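Local coordinates for virulence sensor protein BvgS (Bordetella pertussis, PDB 6ZJ8) that acts as a virulence sensor histidine kinase, here represented by its PAS domain, which probably helps relay signals to the kinase, at residues Phe87-Glu101 and Val114-Leu128. Numbering follows the deposited sequence.
Sequences FLLTRVAAEREPRFE and VYQWTIPYGDSLGEL
The side-chain amide nitrogen of Q116 is held by the C-terminal end of helix 79-87: NE2 donates weakly to F87 O (2.8 Å) and, again weakly, to E86 O. With chi1 at -54°, CG of Q116 stands beside its own backbone N, and the extended chain carries the amide to the carbonyl oxygens at the end of the helix. L89 flanks this amide, CD2 lying 3.5 Å from Q116 OE1, while its other methyl, CD1, meets T118 CG2. The R99 chain bends at chi3 (64°), and one face of its guanidinium lies against L89 CD1; R99 NH2 forms a salt bridge with E101 OE1 (3.0 Å), within its own strand, and R99 NH1 reaches T90 O weakly. The backbones pair antiparallel. R99 and T118 form one hydrogen-bonded pair, E101 and Q116 the next, with Q116 N to E101 O the shorter link at 2.7 Å. Between them the non-hydrogen-bonded pair F100-W117 turns to the other face, where F100 CD1 touches W117 CB (3.7 Å) and Y115 OH (3.5 Å). These are the ends of the PAS-sheet hairpin 99-107/110-122 that lie away from its turn. Four backbone bonds fix the strand register, while the weak Q116 amide bonds, L89 on Q116 and T118, P98 CB on I119 CD1 and E95 O against P120 CG hold the helix end and connection 88-98 to strand 110-122.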
# COMPACT_ATOMS: atom_id res chain seq x y z
N PHE A 87 3.86 -2.34 -6.70
CA PHE A 87 2.59 -2.25 -5.99
C PHE A 87 2.00 -0.85 -6.02
O PHE A 87 0.78 -0.70 -5.91
CB PHE A 87 2.77 -2.69 -4.53
CG PHE A 87 2.97 -4.16 -4.36
CD1 PHE A 87 4.24 -4.71 -4.40
CD2 PHE A 87 1.89 -5.00 -4.16
CE1 PHE A 87 4.43 -6.07 -4.24
CE2 PHE A 87 2.07 -6.36 -4.00
CZ PHE A 87 3.34 -6.90 -4.04
N LEU A 88 2.83 0.17 -6.17
CA LEU A 88 2.36 1.54 -6.18
C LEU A 88 1.92 1.93 -7.59
O LEU A 88 2.11 1.19 -8.56
CB LEU A 88 3.45 2.49 -5.69
CG LEU A 88 3.99 2.18 -4.30
CD1 LEU A 88 5.25 2.97 -4.04
CD2 LEU A 88 2.95 2.48 -3.23
N LEU A 89 1.32 3.11 -7.70
CA LEU A 89 0.90 3.67 -8.97
C LEU A 89 1.81 4.82 -9.36
O LEU A 89 2.39 5.50 -8.50
CB LEU A 89 -0.55 4.16 -8.90
CG LEU A 89 -1.61 3.08 -8.66
CD1 LEU A 89 -3.00 3.69 -8.70
CD2 LEU A 89 -1.49 1.97 -9.69
N THR A 90 1.95 5.03 -10.67
CA THR A 90 2.82 6.08 -11.17
C THR A 90 2.31 7.45 -10.72
O THR A 90 1.13 7.65 -10.44
CB THR A 90 2.89 6.02 -12.70
OG1 THR A 90 3.12 4.67 -13.11
CG2 THR A 90 4.03 6.89 -13.22
N ARG A 91 3.24 8.41 -10.65
CA ARG A 91 2.94 9.76 -10.18
C ARG A 91 2.46 10.59 -11.37
O ARG A 91 3.27 11.01 -12.21
CB ARG A 91 4.17 10.37 -9.52
CG ARG A 91 3.90 11.65 -8.74
CD ARG A 91 5.11 12.08 -7.91
NE ARG A 91 6.28 12.37 -8.74
CZ ARG A 91 6.50 13.52 -9.36
NH1 ARG A 91 5.63 14.52 -9.25
NH2 ARG A 91 7.60 13.68 -10.09
N VAL A 92 1.15 10.81 -11.45
CA VAL A 92 0.57 11.54 -12.58
C VAL A 92 0.71 13.04 -12.35
O VAL A 92 0.86 13.52 -11.23
CB VAL A 92 -0.90 11.13 -12.80
CG1 VAL A 92 -1.46 11.79 -14.05
CG2 VAL A 92 -1.02 9.62 -12.90
N ALA A 93 0.64 13.79 -13.45
CA ALA A 93 0.83 15.24 -13.41
C ALA A 93 -0.20 15.92 -12.51
O ALA A 93 -1.12 16.58 -13.00
CB ALA A 93 0.74 15.82 -14.83
N ALA A 94 -0.04 15.77 -11.20
CA ALA A 94 -0.90 16.41 -10.21
C ALA A 94 -2.38 16.13 -10.51
O ALA A 94 -3.15 17.00 -10.92
CB ALA A 94 -0.63 17.92 -10.17
N GLU A 95 -2.75 14.87 -10.29
CA GLU A 95 -4.12 14.44 -10.51
C GLU A 95 -4.99 14.77 -9.31
O GLU A 95 -4.59 14.57 -8.16
CB GLU A 95 -4.17 12.93 -10.79
CG GLU A 95 -5.58 12.40 -10.98
CD GLU A 95 -5.66 11.22 -11.94
OE1 GLU A 95 -4.59 10.76 -12.40
OE2 GLU A 95 -6.78 10.76 -12.22
N ARG A 96 -6.19 15.29 -9.59
CA ARG A 96 -7.12 15.71 -8.56
C ARG A 96 -8.28 14.74 -8.37
O ARG A 96 -9.25 15.08 -7.68
CB ARG A 96 -7.68 17.10 -8.90
CG ARG A 96 -6.63 18.17 -9.08
CD ARG A 96 -7.27 19.51 -9.39
NE ARG A 96 -6.28 20.54 -9.70
CZ ARG A 96 -5.69 21.32 -8.80
NH1 ARG A 96 -5.98 21.20 -7.51
NH2 ARG A 96 -4.81 22.23 -9.19
N GLU A 97 -8.19 13.55 -8.94
CA GLU A 97 -9.29 12.59 -8.92
C GLU A 97 -8.76 11.22 -8.52
O GLU A 97 -7.60 10.89 -8.78
CB GLU A 97 -9.96 12.51 -10.30
CG GLU A 97 -11.32 11.83 -10.31
CD GLU A 97 -12.10 12.12 -11.58
OE1 GLU A 97 -11.58 12.84 -12.46
OE2 GLU A 97 -13.25 11.63 -11.69
N PRO A 98 -9.59 10.40 -7.85
CA PRO A 98 -9.14 9.06 -7.48
C PRO A 98 -8.69 8.25 -8.69
O PRO A 98 -9.16 8.45 -9.81
CB PRO A 98 -10.38 8.44 -6.83
CG PRO A 98 -11.12 9.60 -6.28
CD PRO A 98 -10.91 10.72 -7.27
N ARG A 99 -7.76 7.33 -8.45
CA ARG A 99 -7.26 6.42 -9.46
C ARG A 99 -7.46 4.98 -9.01
O ARG A 99 -7.40 4.67 -7.81
CB ARG A 99 -5.77 6.65 -9.74
CG ARG A 99 -5.47 7.84 -10.63
CD ARG A 99 -3.98 7.91 -10.93
NE ARG A 99 -3.53 6.76 -11.70
CZ ARG A 99 -2.26 6.38 -11.81
NH1 ARG A 99 -1.30 7.05 -11.18
NH2 ARG A 99 -1.94 5.31 -12.53
N PHE A 100 -7.70 4.10 -9.97
CA PHE A 100 -7.89 2.68 -9.71
C PHE A 100 -7.28 1.87 -10.84
O PHE A 100 -7.55 2.13 -12.01
CB PHE A 100 -9.38 2.33 -9.56
CG PHE A 100 -10.06 3.07 -8.45
CD1 PHE A 100 -10.03 2.58 -7.15
CD2 PHE A 100 -10.74 4.26 -8.69
CE1 PHE A 100 -10.66 3.26 -6.13
CE2 PHE A 100 -11.37 4.94 -7.67
CZ PHE A 100 -11.33 4.44 -6.39
N GLU A 101 -6.47 0.88 -10.47
CA GLU A 101 -5.87 -0.04 -11.43
C GLU A 101 -5.76 -1.41 -10.79
O GLU A 101 -5.81 -1.56 -9.57
CB GLU A 101 -4.48 0.44 -11.89
CG GLU A 101 -4.52 1.61 -12.85
CD GLU A 101 -3.28 1.70 -13.72
OE1 GLU A 101 -2.38 2.50 -13.38
OE2 GLU A 101 -3.20 0.97 -14.72
N VAL A 114 -3.53 -7.81 -7.72
CA VAL A 114 -3.77 -6.76 -6.74
C VAL A 114 -4.65 -5.67 -7.34
O VAL A 114 -4.58 -5.37 -8.53
CB VAL A 114 -2.45 -6.15 -6.21
CG1 VAL A 114 -1.63 -7.21 -5.49
CG2 VAL A 114 -1.65 -5.53 -7.35
N TYR A 115 -5.48 -5.09 -6.48
CA TYR A 115 -6.34 -3.96 -6.83
C TYR A 115 -5.75 -2.72 -6.18
O TYR A 115 -5.76 -2.59 -4.95
CB TYR A 115 -7.77 -4.22 -6.37
CG TYR A 115 -8.77 -3.19 -6.84
CD1 TYR A 115 -9.17 -3.14 -8.16
CD2 TYR A 115 -9.33 -2.28 -5.95
CE1 TYR A 115 -10.09 -2.20 -8.60
CE2 TYR A 115 -10.25 -1.34 -6.37
CZ TYR A 115 -10.63 -1.30 -7.70
OH TYR A 115 -11.54 -0.37 -8.14
N GLN A 116 -5.23 -1.80 -6.99
CA GLN A 116 -4.50 -0.64 -6.52
C GLN A 116 -5.37 0.61 -6.59
O GLN A 116 -6.22 0.75 -7.47
CB GLN A 116 -3.23 -0.43 -7.36
CG GLN A 116 -2.33 -1.65 -7.44
CD GLN A 116 -1.38 -1.58 -8.63
OE1 GLN A 116 -1.82 -1.47 -9.77
NE2 GLN A 116 -0.09 -1.66 -8.35
N TRP A 117 -5.13 1.54 -5.66
CA TRP A 117 -5.95 2.74 -5.58
C TRP A 117 -5.15 3.88 -4.96
O TRP A 117 -4.21 3.66 -4.19
CB TRP A 117 -7.21 2.48 -4.74
CG TRP A 117 -6.91 2.05 -3.34
CD1 TRP A 117 -6.64 0.78 -2.92
CD2 TRP A 117 -6.83 2.88 -2.18
NE1 TRP A 117 -6.41 0.77 -1.57
CE2 TRP A 117 -6.52 2.05 -1.09
CE3 TRP A 117 -7.00 4.25 -1.96
CZ2 TRP A 117 -6.38 2.54 0.21
CZ3 TRP A 117 -6.86 4.74 -0.67
CH2 TRP A 117 -6.55 3.88 0.40
N THR A 118 -5.53 5.11 -5.31
CA THR A 118 -4.96 6.30 -4.71
C THR A 118 -6.03 7.39 -4.66
O THR A 118 -6.84 7.52 -5.58
CB THR A 118 -3.74 6.82 -5.48
OG1 THR A 118 -4.11 7.15 -6.82
CG2 THR A 118 -2.63 5.78 -5.50
N ILE A 119 -6.02 8.17 -3.57
CA ILE A 119 -6.92 9.30 -3.39
C ILE A 119 -6.06 10.53 -3.10
O ILE A 119 -5.29 10.51 -2.13
CB ILE A 119 -7.93 9.08 -2.26
CG1 ILE A 119 -8.70 7.77 -2.44
CG2 ILE A 119 -8.90 10.25 -2.18
CD1 ILE A 119 -9.80 7.85 -3.46
N PRO A 120 -6.14 11.60 -3.87
CA PRO A 120 -5.41 12.82 -3.52
C PRO A 120 -6.17 13.66 -2.50
O PRO A 120 -7.39 13.56 -2.36
CB PRO A 120 -5.27 13.55 -4.85
CG PRO A 120 -6.31 12.97 -5.77
CD PRO A 120 -6.95 11.78 -5.09
N TYR A 121 -5.42 14.48 -1.78
CA TYR A 121 -5.98 15.32 -0.73
C TYR A 121 -5.25 16.66 -0.71
O TYR A 121 -4.16 16.81 -1.27
CB TYR A 121 -5.87 14.65 0.65
CG TYR A 121 -4.45 14.48 1.13
CD1 TYR A 121 -3.80 15.50 1.81
CD2 TYR A 121 -3.75 13.30 0.89
CE1 TYR A 121 -2.50 15.35 2.24
CE2 TYR A 121 -2.45 13.14 1.33
CZ TYR A 121 -1.83 14.17 2.00
OH TYR A 121 -0.53 14.02 2.44
N GLY A 122 -5.87 17.64 -0.04
CA GLY A 122 -5.29 18.95 0.10
C GLY A 122 -5.61 19.54 1.46
O GLY A 122 -6.42 18.99 2.22
N ASP A 123 -4.96 20.66 1.76
CA ASP A 123 -5.16 21.36 3.03
C ASP A 123 -6.23 22.45 2.91
O ASP A 123 -6.08 23.54 3.46
CB ASP A 123 -3.84 21.96 3.50
CG ASP A 123 -3.40 23.15 2.68
OD1 ASP A 123 -3.88 23.30 1.53
OD2 ASP A 123 -2.59 23.95 3.18
N SER A 124 -7.32 22.16 2.19
CA SER A 124 -8.29 23.18 1.82
C SER A 124 -7.61 24.17 0.88
O SER A 124 -6.44 23.98 0.52
CB SER A 124 -8.85 23.89 3.05
OG SER A 124 -7.98 24.91 3.51
N LEU A 125 -8.32 25.21 0.46
CA LEU A 125 -7.80 26.22 -0.46
C LEU A 125 -7.47 25.64 -1.83
O LEU A 125 -6.86 26.33 -2.66
CB LEU A 125 -6.55 26.90 0.12
CG LEU A 125 -6.67 27.44 1.55
CD1 LEU A 125 -5.30 27.79 2.12
CD2 LEU A 125 -7.59 28.65 1.60
N GLY A 126 -7.85 24.39 -2.09
CA GLY A 126 -7.54 23.75 -3.36
C GLY A 126 -6.10 23.34 -3.53
O GLY A 126 -5.69 23.02 -4.65
N GLU A 127 -5.32 23.33 -2.46
CA GLU A 127 -3.88 23.07 -2.52
C GLU A 127 -3.63 21.59 -2.25
O GLU A 127 -3.83 21.12 -1.13
CB GLU A 127 -3.15 23.95 -1.52
CG GLU A 127 -1.71 24.27 -1.88
CD GLU A 127 -1.09 25.27 -0.92
OE1 GLU A 127 -1.69 25.53 0.15
OE2 GLU A 127 -0.00 25.81 -1.24
N LEU A 128 -3.20 20.87 -3.28
CA LEU A 128 -2.89 19.45 -3.11
C LEU A 128 -1.60 19.28 -2.33
O LEU A 128 -0.62 20.01 -2.54
CB LEU A 128 -2.77 18.77 -4.47
CG LEU A 128 -3.99 18.86 -5.40
CD1 LEU A 128 -3.75 18.02 -6.64
CD2 LEU A 128 -5.26 18.43 -4.69